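Local coordinates for protein alanine racemase 1 (Caldanaerobacter subterraneus subsp. tengcongensis MB4, PDB 4Y2W) that belongs to the alanine racemase family, joining a closed eight-stranded TIM-type barrel to a beta-rich C-terminal domain in a two-chain assembly, at residues D4-P8 with R369-V373; D16-N21 with E243-T247; K258-A262 with T274-I280; L302-Y307 with Q341-V346. The protein carries 1 engineered substitution. All coordinates share one frame; numbering follows the deposited sequence.

Interaction 1 of 4, residues D4-P8 with R369-V373; sequences DGVRP and RVPRV
The guanidinium of Arg7 turns its edge to the backbone of Arg369 and Val370: the carbonyl oxygen of Arg369 and the amide nitrogen of Val370 both lie there, near its plane. The Arg369 guanidinium stands almost upright to it, the two planes 85° apart, and Arg7 NH1 comes at that second group on a slant. This belongs to the mixed sheet of the C-terminal domain, where the loop leading into strand 10-14 lies over the start of strand 372-376; those two strands then run parallel, side by side. Arg7 reaches across because its chain is extended all the way from CG to NE, with CG opposite the backbone N (chi1 -177°). At the end of that reach Arg7 NH1 gives a weak hydrogen bond to Arg369 O, at 3.0 Å. The positive ends, Arg7 NH1 and Arg369 NE, are 3.8 Å apart, but both arginines have the carboxylate of Asp289 as a salt-bridge partner, which probably balances their closeness. Arg369 also pairs with Asp317 and with Glu70 of the second subunit, so this contact borders the dimer interface. Nearer the backbone the contact turns apolar. Arg7 CB sits 3.9 Å from Pro371 CG, the two side chains meeting at about a right angle. Val6 and Pro371 instead slide past each other in opposite directions. The touching branch of Val6 is CG1, which lies 3.6 Å from Pro371 CG and 4.0 Å from Val373 CG2.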
loop_
_atom_site.group_PDB
_atom_site.type_symbol
_atom_site.label_atom_id
_atom_site.label_comp_id
_atom_site.label_asym_id
_atom_site.label_seq_id
_atom_site.Cartn_x
_atom_site.Cartn_y
_atom_site.Cartn_z
ATOM N N ASP A 4 -10.704 -20.533 -5.773
ATOM C CA ASP A 4 -10.027 -21.410 -4.817
ATOM C C ASP A 4 -9.984 -20.743 -3.442
ATOM O O ASP A 4 -10.607 -19.708 -3.242
ATOM C CB ASP A 4 -8.615 -21.752 -5.316
ATOM C CG ASP A 4 -7.726 -20.527 -5.466
ATOM O OD1 ASP A 4 -8.057 -19.462 -4.906
ATOM O OD2 ASP A 4 -6.687 -20.629 -6.148
ATOM N N GLY A 5 -9.251 -21.332 -2.504
ATOM C CA GLY A 5 -9.136 -20.792 -1.153
ATOM C C GLY A 5 -8.608 -19.371 -1.069
ATOM O O GLY A 5 -8.978 -18.627 -0.167
ATOM N N VAL A 6 -7.747 -18.992 -2.010
ATOM C CA VAL A 6 -7.128 -17.666 -2.016
ATOM C C VAL A 6 -8.062 -16.638 -2.652
ATOM O O VAL A 6 -8.863 -16.973 -3.525
ATOM C CB VAL A 6 -5.779 -17.688 -2.773
ATOM C CG1 VAL A 6 -5.133 -16.305 -2.794
ATOM C CG2 VAL A 6 -4.836 -18.699 -2.136
ATOM N N ARG A 7 -7.955 -15.387 -2.207
ATOM C CA ARG A 7 -8.744 -14.289 -2.766
ATOM C C ARG A 7 -8.613 -14.245 -4.289
ATOM O O ARG A 7 -7.532 -14.513 -4.822
ATOM C CB ARG A 7 -8.288 -12.952 -2.173
ATOM C CG ARG A 7 -9.099 -11.751 -2.631
ATOM C CD ARG A 7 -8.427 -10.454 -2.239
ATOM N NE ARG A 7 -9.145 -9.295 -2.760
ATOM C CZ ARG A 7 -8.687 -8.043 -2.741
ATOM N NH1 ARG A 7 -7.492 -7.763 -2.231
ATOM N NH2 ARG A 7 -9.426 -7.066 -3.247
ATOM N N PRO A 8 -9.708 -13.904 -4.997
ATOM C CA PRO A 8 -9.618 -13.802 -6.454
ATOM C C PRO A 8 -8.522 -12.834 -6.912
ATOM O O PRO A 8 -7.657 -13.220 -7.700
ATOM C CB PRO A 8 -11.009 -13.303 -6.857
ATOM C CG PRO A 8 -11.907 -13.774 -5.771
ATOM C CD PRO A 8 -11.087 -13.693 -4.521
ATOM N N ARG A 369 -3.838 -6.085 1.362
ATOM C CA ARG A 369 -5.026 -6.886 1.055
ATOM C C ARG A 369 -4.812 -7.909 -0.065
ATOM O O ARG A 369 -5.582 -8.863 -0.180
ATOM C CB ARG A 369 -6.204 -5.971 0.703
ATOM C CG ARG A 369 -7.563 -6.590 0.972
ATOM C CD ARG A 369 -8.665 -5.544 1.017
ATOM N NE ARG A 369 -8.834 -4.844 -0.255
ATOM C CZ ARG A 369 -9.744 -3.899 -0.476
ATOM N NH1 ARG A 369 -10.585 -3.527 0.483
ATOM N NH2 ARG A 369 -9.818 -3.318 -1.666
ATOM N N VAL A 370 -3.778 -7.710 -0.883
ATOM C CA VAL A 370 -3.473 -8.613 -1.987
ATOM C C VAL A 370 -2.607 -9.780 -1.500
ATOM O O VAL A 370 -1.437 -9.587 -1.168
ATOM C CB VAL A 370 -2.725 -7.872 -3.114
ATOM C CG1 VAL A 370 -2.419 -8.813 -4.274
ATOM C CG2 VAL A 370 -3.530 -6.669 -3.589
ATOM N N PRO A 371 -3.169 -11.004 -1.458
ATOM C CA PRO A 371 -2.323 -12.127 -1.060
ATOM C C PRO A 371 -1.269 -12.441 -2.115
ATOM O O PRO A 371 -1.488 -12.184 -3.300
ATOM C CB PRO A 371 -3.314 -13.280 -0.933
ATOM C CG PRO A 371 -4.396 -12.932 -1.884
ATOM C CD PRO A 371 -4.535 -11.443 -1.785
ATOM N N ARG A 372 -0.137 -12.981 -1.672
ATOM C CA ARG A 372 0.933 -13.405 -2.567
ATOM C C ARG A 372 0.934 -14.921 -2.674
ATOM O O ARG A 372 1.030 -15.616 -1.664
ATOM C CB ARG A 372 2.293 -12.923 -2.059
ATOM C CG ARG A 372 2.670 -11.518 -2.495
ATOM C CD ARG A 372 1.792 -10.456 -1.857
ATOM N NE ARG A 372 2.367 -9.125 -2.038
ATOM C CZ ARG A 372 1.815 -7.993 -1.610
ATOM N NH1 ARG A 372 0.654 -8.002 -0.972
ATOM N NH2 ARG A 372 2.427 -6.838 -1.825
ATOM N N VAL A 373 0.811 -15.417 -3.903
ATOM C CA VAL A 373 0.878 -16.844 -4.196
ATOM C C VAL A 373 2.228 -17.114 -4.855
ATOM O O VAL A 373 2.674 -16.329 -5.694
ATOM C CB VAL A 373 -0.272 -17.272 -5.132
ATOM C CG1 VAL A 373 -0.238 -18.772 -5.388
ATOM C CG2 VAL A 373 -1.614 -16.866 -4.537
#

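Interaction 2 of 4, residues D16-N21 with E243-T247; sequences DAITHN and ELRET
Arg245 lies along one side of helix 15-28, and its side chain can be followed atom by atom over Ala17, His20 and Asp16. Its CB starts 4.0 Å from Ala17 CB. CG comes next, over one face of the His20 ring, 3.9 Å from the centroid and 25° off the ring normal, a CH-pi contact displaced toward the rim. Bends at chi2 and chi3 then turn the chain back across the helix, and Arg245 NE passes 3.8 Å from His20 CG. The guanidinium beyond it lays one face on Ala17, with CB toward its rim. At the tip, Arg245 NH2 forms a salt bridge with Asp16 OD2 at 2.7 Å, meeting that oxygen from above the carboxylate plane. The loop carrying Arg245 is the linker out of the barrel, between strand 222-224 and strand 248-260, so the helix just after strand 10-14 is fastened to the passage between the two domains. Asn21 reads the linker backbone with its amide: Arg245 N donates to Asn21 OD1 at 2.9 Å, and Asn21 ND2 donates to Arg245 O at 3.3 Å, each bond on an acceptor lone pair. Held at both ends, the amide has its rotation fixed. His20 keeps its ring in place with an in-plane bond from NE2 to Glu243 O, 3.0 Å long. Farther along, Thr247 sends OG1 to Phe230 O, while its methyl CG2 rests 3.5 Å from Ile18 CG1.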
loop_
_atom_site.group_PDB
_atom_site.type_symbol
_atom_site.label_atom_id
_atom_site.label_comp_id
_atom_site.label_asym_id
_atom_site.label_seq_id
_atom_site.Cartn_x
_atom_site.Cartn_y
_atom_site.Cartn_z
ATOM N N ASP A 16 11.270 -18.965 -9.404
ATOM C CA ASP A 16 12.272 -19.444 -10.370
ATOM C C ASP A 16 12.682 -18.370 -11.396
ATOM O O ASP A 16 13.756 -18.455 -11.988
ATOM C CB ASP A 16 11.796 -20.721 -11.080
ATOM C CG ASP A 16 10.469 -20.542 -11.797
ATOM O OD1 ASP A 16 9.416 -20.536 -11.122
ATOM O OD2 ASP A 16 10.477 -20.432 -13.039
ATOM N N ALA A 17 11.827 -17.369 -11.599
ATOM C CA ALA A 17 12.149 -16.225 -12.451
ATOM C C ALA A 17 13.048 -15.216 -11.736
ATOM O O ALA A 17 13.870 -14.551 -12.368
ATOM C CB ALA A 17 10.872 -15.548 -12.929
ATOM N N ILE A 18 12.880 -15.091 -10.424
ATOM C CA ILE A 18 13.726 -14.214 -9.612
ATOM C C ILE A 18 15.137 -14.800 -9.495
ATOM O O ILE A 18 16.127 -14.082 -9.633
ATOM C CB ILE A 18 13.125 -13.991 -8.207
ATOM C CG1 ILE A 18 11.784 -13.260 -8.313
ATOM C CG2 ILE A 18 14.081 -13.195 -7.323
ATOM C CD1 ILE A 18 10.926 -13.368 -7.067
ATOM N N THR A 19 15.221 -16.105 -9.245
ATOM C CA THR A 19 16.512 -16.792 -9.177
ATOM C C THR A 19 17.224 -16.735 -10.528
ATOM O O THR A 19 18.445 -16.603 -10.581
ATOM C CB THR A 19 16.375 -18.270 -8.739
ATOM O OG1 THR A 19 15.480 -18.958 -9.618
ATOM C CG2 THR A 19 15.862 -18.368 -7.311
ATOM N N HIS A 20 16.458 -16.833 -11.613
ATOM C CA HIS A 20 17.012 -16.693 -12.957
ATOM C C HIS A 20 17.612 -15.307 -13.177
ATOM O O HIS A 20 18.744 -15.190 -13.636
ATOM C CB HIS A 20 15.948 -16.949 -14.021
ATOM C CG HIS A 20 16.390 -16.587 -15.404
ATOM N ND1 HIS A 20 16.888 -17.513 -16.293
ATOM C CD2 HIS A 20 16.429 -15.394 -16.042
ATOM C CE1 HIS A 20 17.202 -16.909 -17.425
ATOM N NE2 HIS A 20 16.932 -15.622 -17.297
ATOM N N ASN A 21 16.841 -14.265 -12.869
ATOM C CA ASN A 21 17.314 -12.884 -13.001
ATOM C C ASN A 21 18.534 -12.623 -12.124
ATOM O O ASN A 21 19.418 -11.853 -12.495
ATOM C CB ASN A 21 16.210 -11.885 -12.639
ATOM C CG ASN A 21 15.055 -11.899 -13.623
ATOM O OD1 ASN A 21 15.164 -12.437 -14.724
ATOM N ND2 ASN A 21 13.938 -11.301 -13.226
ATOM N N GLU A 243 18.924 -10.984 -19.949
ATOM C CA GLU A 243 17.642 -11.565 -20.352
ATOM C C GLU A 243 16.760 -11.805 -19.125
ATOM O O GLU A 243 16.910 -12.811 -18.430
ATOM C CB GLU A 243 17.864 -12.890 -21.084
ATOM C CG GLU A 243 16.593 -13.491 -21.678
ATOM C CD GLU A 243 16.397 -14.959 -21.329
ATOM O OE1 GLU A 243 15.234 -15.363 -21.112
ATOM O OE2 GLU A 243 17.397 -15.709 -21.266
ATOM N N LEU A 244 15.831 -10.886 -18.873
ATOM C CA LEU A 244 14.970 -10.971 -17.696
ATOM C C LEU A 244 13.696 -11.764 -17.970
ATOM O O LEU A 244 13.161 -11.731 -19.082
ATOM C CB LEU A 244 14.614 -9.569 -17.187
ATOM C CG LEU A 244 15.798 -8.704 -16.745
ATOM C CD1 LEU A 244 15.350 -7.282 -16.430
ATOM C CD2 LEU A 244 16.518 -9.313 -15.551
ATOM N N ARG A 245 13.230 -12.482 -16.946
ATOM C CA ARG A 245 11.951 -13.190 -16.996
ATOM C C ARG A 245 10.939 -12.512 -16.076
ATOM O O ARG A 245 11.304 -11.818 -15.127
ATOM C CB ARG A 245 12.124 -14.663 -16.609
ATOM C CG ARG A 245 13.121 -15.406 -17.485
ATOM C CD ARG A 245 12.805 -16.887 -17.651
ATOM N NE ARG A 245 12.837 -17.642 -16.394
ATOM C CZ ARG A 245 11.773 -17.970 -15.654
ATOM N NH1 ARG A 245 10.538 -17.614 -16.008
ATOM N NH2 ARG A 245 11.947 -18.670 -14.537
ATOM N N GLU A 246 9.663 -12.721 -16.374
ATOM C CA GLU A 246 8.580 -12.100 -15.627
ATOM C C GLU A 246 8.470 -12.744 -14.252
ATOM O O GLU A 246 8.327 -13.966 -14.150
ATOM C CB GLU A 246 7.266 -12.257 -16.393
ATOM C CG GLU A 246 6.155 -11.327 -15.941
ATOM C CD GLU A 246 4.913 -11.484 -16.792
ATOM O OE1 GLU A 246 4.670 -10.603 -17.637
ATOM O OE2 GLU A 246 4.198 -12.499 -16.636
ATOM N N THR A 247 8.543 -11.921 -13.205
ATOM C CA THR A 247 8.579 -12.408 -11.825
ATOM C C THR A 247 7.249 -12.271 -11.087
ATOM O O THR A 247 6.981 -13.035 -10.157
ATOM C CB THR A 247 9.656 -11.676 -11.004
ATOM O OG1 THR A 247 9.469 -10.262 -11.117
ATOM C CG2 THR A 247 11.041 -12.038 -11.499
#

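Interaction 3 of 4, residues K258-A262 with T274-I280; sequences KDVPA and TKRKSVI
Val260 lays its CG2 methyl 4.1 Å from Ile280 CG1, the two side chains crossing at about a right angle; Thr274 CG2 comes in beside the same methyl. On this face too is Lys258, whose bent chain brings NZ to 3.9 Å from Ile280 CG2 before giving its hydrogen bond to Gly137 O of the second subunit. Val260 packs on Ile142 of that subunit as well, so this face is turned to the dimer partner. On the other face Asp259 and Val279 lie side by side and point the same way, with Asp259 OD1 3.6 Å from Val279 CG2. Beneath these side chains is an antiparallel ladder of the C-terminal domain sheet, between the end of strand 248-260 and the start of strand 278-283, whose directions differ by 145°. Lys258 with Ile280 and Val260 with Ser278 are hydrogen-bonded pairs, bonded in both directions; Asp259 with Val279, between them, is a non-hydrogen-bonded pair. The connection between the strands carries a smaller hairpin, 265-266 with 272-273. Past the ladder the two segments are still joined by a side chain: Thr274 OG1 donates to Pro261 O at 2.8 Å, in the carbonyl plane and on a lone pair. Ser278 OG bonds back to Arg276 O at 2.9 Å, well above that carbonyl's plane, while the Arg276 guanidinium goes to Asp325.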
loop_
_atom_site.group_PDB
_atom_site.type_symbol
_atom_site.label_atom_id
_atom_site.label_comp_id
_atom_site.label_asym_id
_atom_site.label_seq_id
_atom_site.Cartn_x
_atom_site.Cartn_y
_atom_site.Cartn_z
ATOM N N LYS A 258 -22.960 -8.204 -16.807
ATOM C CA LYS A 258 -24.285 -7.729 -17.205
ATOM C C LYS A 258 -24.305 -7.213 -18.639
ATOM O O LYS A 258 -23.316 -6.670 -19.136
ATOM C CB LYS A 258 -24.821 -6.652 -16.251
ATOM C CG LYS A 258 -23.848 -5.538 -15.896
ATOM C CD LYS A 258 -24.577 -4.270 -15.453
ATOM C CE LYS A 258 -23.906 -3.593 -14.271
ATOM N NZ LYS A 258 -22.429 -3.486 -14.410
ATOM N N ASP A 259 -25.447 -7.415 -19.291
ATOM C CA ASP A 259 -25.724 -6.866 -20.609
ATOM C C ASP A 259 -26.490 -5.570 -20.422
ATOM O O ASP A 259 -27.505 -5.551 -19.726
ATOM C CB ASP A 259 -26.580 -7.839 -21.415
ATOM C CG ASP A 259 -25.816 -9.075 -21.845
ATOM O OD1 ASP A 259 -25.152 -9.022 -22.900
ATOM O OD2 ASP A 259 -25.879 -10.098 -21.135
ATOM N N VAL A 260 -26.012 -4.488 -21.034
ATOM C CA VAL A 260 -26.673 -3.187 -20.918
ATOM C C VAL A 260 -26.843 -2.543 -22.289
ATOM O O VAL A 260 -26.085 -2.842 -23.211
ATOM C CB VAL A 260 -25.894 -2.220 -19.995
ATOM C CG1 VAL A 260 -25.752 -2.810 -18.602
ATOM C CG2 VAL A 260 -24.527 -1.872 -20.576
ATOM N N PRO A 261 -27.833 -1.644 -22.425
ATOM C CA PRO A 261 -28.035 -0.926 -23.682
ATOM C C PRO A 261 -27.067 0.249 -23.849
ATOM O O PRO A 261 -26.180 0.448 -23.019
ATOM C CB PRO A 261 -29.474 -0.418 -23.551
ATOM C CG PRO A 261 -29.625 -0.164 -22.090
ATOM C CD PRO A 261 -28.825 -1.244 -21.407
ATOM N N ALA A 262 -27.237 1.008 -24.929
ATOM C CA ALA A 262 -26.507 2.256 -25.120
ATOM C C ALA A 262 -27.096 3.317 -24.201
ATOM O O ALA A 262 -28.233 3.192 -23.745
ATOM C CB ALA A 262 -26.592 2.704 -26.568
ATOM N N THR A 274 -22.077 4.190 -22.109
ATOM C CA THR A 274 -21.961 3.318 -23.267
ATOM C C THR A 274 -22.479 4.021 -24.520
ATOM O O THR A 274 -23.473 4.750 -24.468
ATOM C CB THR A 274 -22.739 2.005 -23.066
ATOM O OG1 THR A 274 -24.065 2.291 -22.596
ATOM C CG2 THR A 274 -22.027 1.119 -22.062
ATOM N N LYS A 275 -21.782 3.804 -25.634
ATOM C CA LYS A 275 -22.198 4.303 -26.947
ATOM C C LYS A 275 -22.790 3.172 -27.798
ATOM O O LYS A 275 -23.058 3.360 -28.985
ATOM C CB LYS A 275 -21.010 4.950 -27.678
ATOM C CG LYS A 275 -20.569 6.294 -27.113
ATOM C CD LYS A 275 -19.534 6.150 -26.005
ATOM C CE LYS A 275 -19.207 7.495 -25.363
ATOM N NZ LYS A 275 -18.272 7.371 -24.207
ATOM N N ARG A 276 -23.003 2.009 -27.185
ATOM C CA ARG A 276 -23.493 0.830 -27.893
ATOM C C ARG A 276 -23.991 -0.226 -26.907
ATOM O O ARG A 276 -23.796 -0.095 -25.700
ATOM C CB ARG A 276 -22.368 0.232 -28.744
ATOM C CG ARG A 276 -21.089 -0.037 -27.960
ATOM C CD ARG A 276 -20.165 -1.021 -28.663
ATOM N NE ARG A 276 -18.976 -1.295 -27.856
ATOM C CZ ARG A 276 -18.032 -2.183 -28.163
ATOM N NH1 ARG A 276 -16.995 -2.348 -27.349
ATOM N NH2 ARG A 276 -18.114 -2.913 -29.272
ATOM N N LYS A 277 -24.634 -1.268 -27.427
ATOM C CA LYS A 277 -24.913 -2.460 -26.636
ATOM C C LYS A 277 -23.590 -3.037 -26.153
ATOM O O LYS A 277 -22.664 -3.219 -26.948
ATOM C CB LYS A 277 -25.664 -3.519 -27.453
ATOM C CG LYS A 277 -27.060 -3.833 -26.938
ATOM C CD LYS A 277 -27.412 -5.302 -27.135
ATOM C CE LYS A 277 -28.596 -5.712 -26.271
ATOM N NZ LYS A 277 -28.299 -5.660 -24.809
ATOM N N SER A 278 -23.500 -3.323 -24.857
ATOM C CA SER A 278 -22.234 -3.717 -24.257
ATOM C C SER A 278 -22.403 -4.810 -23.218
ATOM O O SER A 278 -23.476 -4.959 -22.627
ATOM C CB SER A 278 -21.569 -2.504 -23.602
ATOM O OG SER A 278 -21.459 -1.414 -24.503
ATOM N N VAL A 279 -21.327 -5.571 -23.018
ATOM C CA VAL A 279 -21.199 -6.499 -21.900
ATOM C C VAL A 279 -20.172 -5.927 -20.924
ATOM O O VAL A 279 -18.995 -5.801 -21.259
ATOM C CB VAL A 279 -20.739 -7.899 -22.360
ATOM C CG1 VAL A 279 -20.675 -8.860 -21.179
ATOM C CG2 VAL A 279 -21.674 -8.443 -23.432
ATOM N N ILE A 280 -20.626 -5.579 -19.724
ATOM C CA ILE A 280 -19.760 -5.012 -18.689
ATOM C C ILE A 280 -19.439 -6.062 -17.635
ATOM O O ILE A 280 -20.338 -6.697 -17.083
ATOM C CB ILE A 280 -20.434 -3.813 -17.988
ATOM C CG1 ILE A 280 -20.895 -2.779 -19.020
ATOM C CG2 ILE A 280 -19.497 -3.183 -16.963
ATOM C CD1 ILE A 280 -19.810 -2.323 -19.974
#

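Interaction 4 of 4, residues L302-Y307 with Q341-V346; sequences LLKGKY and QNNETV
Gly305, in the type I' beta turn from Leu303 to Lys306, comes up against the bend at Asn342, their CA atoms 5.0 Å apart, and that bend is itself closed by a bond from Gln341 N to Glu344 O. Gln341 stretches out beyond CG and pushes OE1 into the turn, where Gly305 N donates to it at 3.3 Å. The N-H points almost straight at the oxygen (177°), yet the donor stands above the amide carbonyl plane and not on a lone pair. The apolar part gathers round Leu302. Its CD1 meets Val346 CG2 tip to tip at 3.8 Å, while CD2 lies 3.6 Å from Glu344 CG and also lies over one face of the Tyr307 ring, above its centre. Tyr307 CE1 is 3.6 Å from Val346 CG1, and Glu344 OE2 sits at the ring's edge, in plane. This joins the hairpin of strands 300-303 and 306-311 to the loop after strand 334-336: Leu302 shares backbone bonds with Val336, Val346 with Gly339, and short strand 345-346 leads on to helix 348-354.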
loop_
_atom_site.group_PDB
_atom_site.type_symbol
_atom_site.label_atom_id
_atom_site.label_comp_id
_atom_site.label_asym_id
_atom_site.label_seq_id
_atom_site.Cartn_x
_atom_site.Cartn_y
_atom_site.Cartn_z
ATOM N N LEU A 302 -5.693 -7.288 -19.486
ATOM C CA LEU A 302 -5.708 -8.470 -20.341
ATOM C C LEU A 302 -6.745 -9.474 -19.865
ATOM O O LEU A 302 -6.825 -9.780 -18.676
ATOM C CB LEU A 302 -4.330 -9.128 -20.382
ATOM C CG LEU A 302 -3.245 -8.359 -21.137
ATOM C CD1 LEU A 302 -1.887 -9.009 -20.920
ATOM C CD2 LEU A 302 -3.574 -8.280 -22.621
ATOM N N LEU A 303 -7.533 -9.977 -20.812
ATOM C CA LEU A 303 -8.551 -10.986 -20.552
ATOM C C LEU A 303 -8.641 -11.867 -21.785
ATOM O O LEU A 303 -9.081 -11.405 -22.841
ATOM C CB LEU A 303 -9.903 -10.323 -20.277
ATOM C CG LEU A 303 -11.150 -11.217 -20.293
ATOM C CD1 LEU A 303 -11.051 -12.322 -19.252
ATOM C CD2 LEU A 303 -12.410 -10.388 -20.083
ATOM N N LYS A 304 -8.210 -13.121 -21.656
ATOM C CA LYS A 304 -8.172 -14.069 -22.775
ATOM C C LYS A 304 -7.272 -13.585 -23.914
ATOM O O LYS A 304 -7.549 -13.842 -25.087
ATOM C CB LYS A 304 -9.585 -14.343 -23.307
ATOM C CG LYS A 304 -10.550 -14.905 -22.278
ATOM C CD LYS A 304 -11.978 -14.849 -22.792
ATOM C CE LYS A 304 -12.856 -15.899 -22.136
ATOM N NZ LYS A 304 -12.744 -17.223 -22.808
ATOM N N GLY A 305 -6.198 -12.880 -23.563
ATOM C CA GLY A 305 -5.270 -12.334 -24.554
ATOM C C GLY A 305 -5.788 -11.132 -25.328
ATOM O O GLY A 305 -5.170 -10.718 -26.310
ATOM N N LYS A 306 -6.914 -10.570 -24.892
ATOM C CA LYS A 306 -7.501 -9.383 -25.510
ATOM C C LYS A 306 -7.409 -8.227 -24.527
ATOM O O LYS A 306 -7.479 -8.431 -23.311
ATOM C CB LYS A 306 -8.973 -9.618 -25.866
ATOM C CG LYS A 306 -9.236 -10.800 -26.783
ATOM C CD LYS A 306 -8.833 -10.512 -28.217
ATOM C CE LYS A 306 -9.080 -11.724 -29.098
ATOM N NZ LYS A 306 -8.815 -11.433 -30.534
ATOM N N TYR A 307 -7.265 -7.017 -25.054
ATOM C CA TYR A 307 -7.257 -5.819 -24.225
ATOM C C TYR A 307 -8.683 -5.372 -23.918
ATOM O O TYR A 307 -9.520 -5.272 -24.818
ATOM C CB TYR A 307 -6.475 -4.700 -24.910
ATOM C CG TYR A 307 -4.982 -4.911 -24.841
ATOM C CD1 TYR A 307 -4.246 -4.431 -23.762
ATOM C CD2 TYR A 307 -4.309 -5.609 -25.839
ATOM C CE1 TYR A 307 -2.881 -4.627 -23.683
ATOM C CE2 TYR A 307 -2.942 -5.810 -25.766
ATOM C CZ TYR A 307 -2.234 -5.316 -24.686
ATOM O OH TYR A 307 -0.875 -5.506 -24.599
ATOM N N GLN A 341 -0.240 -12.670 -20.534
ATOM C CA GLN A 341 -1.386 -13.549 -20.757
ATOM C C GLN A 341 -1.560 -13.799 -22.259
ATOM O O GLN A 341 -1.987 -12.906 -22.989
ATOM C CB GLN A 341 -2.662 -12.926 -20.168
ATOM C CG GLN A 341 -3.794 -13.924 -19.944
ATOM C CD GLN A 341 -5.117 -13.263 -19.596
ATOM O OE1 GLN A 341 -5.645 -12.456 -20.363
ATOM N NE2 GLN A 341 -5.668 -13.614 -18.440
ATOM N N ASN A 342 -1.208 -15.002 -22.714
ATOM C CA ASN A 342 -1.385 -15.414 -24.122
ATOM C C ASN A 342 -0.756 -14.476 -25.162
ATOM O O ASN A 342 -1.462 -13.703 -25.818
ATOM C CB ASN A 342 -2.875 -15.577 -24.451
ATOM C CG ASN A 342 -3.582 -16.538 -23.521
ATOM O OD1 ASN A 342 -2.963 -17.417 -22.926
ATOM N ND2 ASN A 342 -4.892 -16.376 -23.399
ATOM N N ASN A 343 0.565 -14.555 -25.320
ATOM C CA ASN A 343 1.283 -13.745 -26.316
ATOM C C ASN A 343 0.909 -12.265 -26.239
ATOM O O ASN A 343 0.688 -11.613 -27.259
ATOM C CB ASN A 343 1.016 -14.276 -27.731
ATOM C CG ASN A 343 1.312 -15.758 -27.866
ATOM O OD1 ASN A 343 0.497 -16.522 -28.388
ATOM N ND2 ASN A 343 2.481 -16.176 -27.387
ATOM N N GLU A 344 0.824 -11.754 -25.014
ATOM C CA GLU A 344 0.396 -10.381 -24.767
ATOM C C GLU A 344 0.743 -9.991 -23.336
ATOM O O GLU A 344 0.585 -10.788 -22.413
ATOM C CB GLU A 344 -1.111 -10.241 -24.997
ATOM C CG GLU A 344 -1.523 -8.876 -25.515
ATOM C CD GLU A 344 -0.994 -8.601 -26.911
ATOM O OE1 GLU A 344 -1.311 -9.382 -27.835
ATOM O OE2 GLU A 344 -0.263 -7.601 -27.081
ATOM N N THR A 345 1.212 -8.761 -23.154
ATOM C CA THR A 345 1.744 -8.338 -21.868
ATOM C C THR A 345 1.373 -6.897 -21.546
ATOM O O THR A 345 1.577 -5.999 -22.359
ATOM C CB THR A 345 3.281 -8.489 -21.848
ATOM O OG1 THR A 345 3.626 -9.859 -22.090
ATOM C CG2 THR A 345 3.872 -8.054 -20.505
ATOM N N VAL A 346 0.812 -6.697 -20.356
ATOM C CA VAL A 346 0.707 -5.363 -19.764
ATOM C C VAL A 346 1.779 -5.266 -18.687
ATOM O O VAL A 346 1.523 -5.505 -17.505
ATOM C CB VAL A 346 -0.693 -5.043 -19.188
ATOM C CG1 VAL A 346 -1.622 -4.584 -20.298
ATOM C CG2 VAL A 346 -1.290 -6.228 -18.433
#

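How the interactions relate
From the N terminus, residues 4-8 wait for almost the whole chain before interaction 1 closes the outermost loop with 369-373, and the other three contacts all nest inside it. Those three follow in series, none crossing another. Interaction 2 closes round the barrel, bringing helix 15-28 to the linker at 243-247. Interaction 3 then closes a short loop at the far end of the C-terminal sheet, about 41 Å from interaction 2 between centres, and interaction 4 closes one about three times as long, against a hairpin of the same sheet. Interactions 2 and 4 touch, Glu246 OE1 packing 3.9 Å from Thr345 CG2. Interactions 1 and 3 both reach the second subunit.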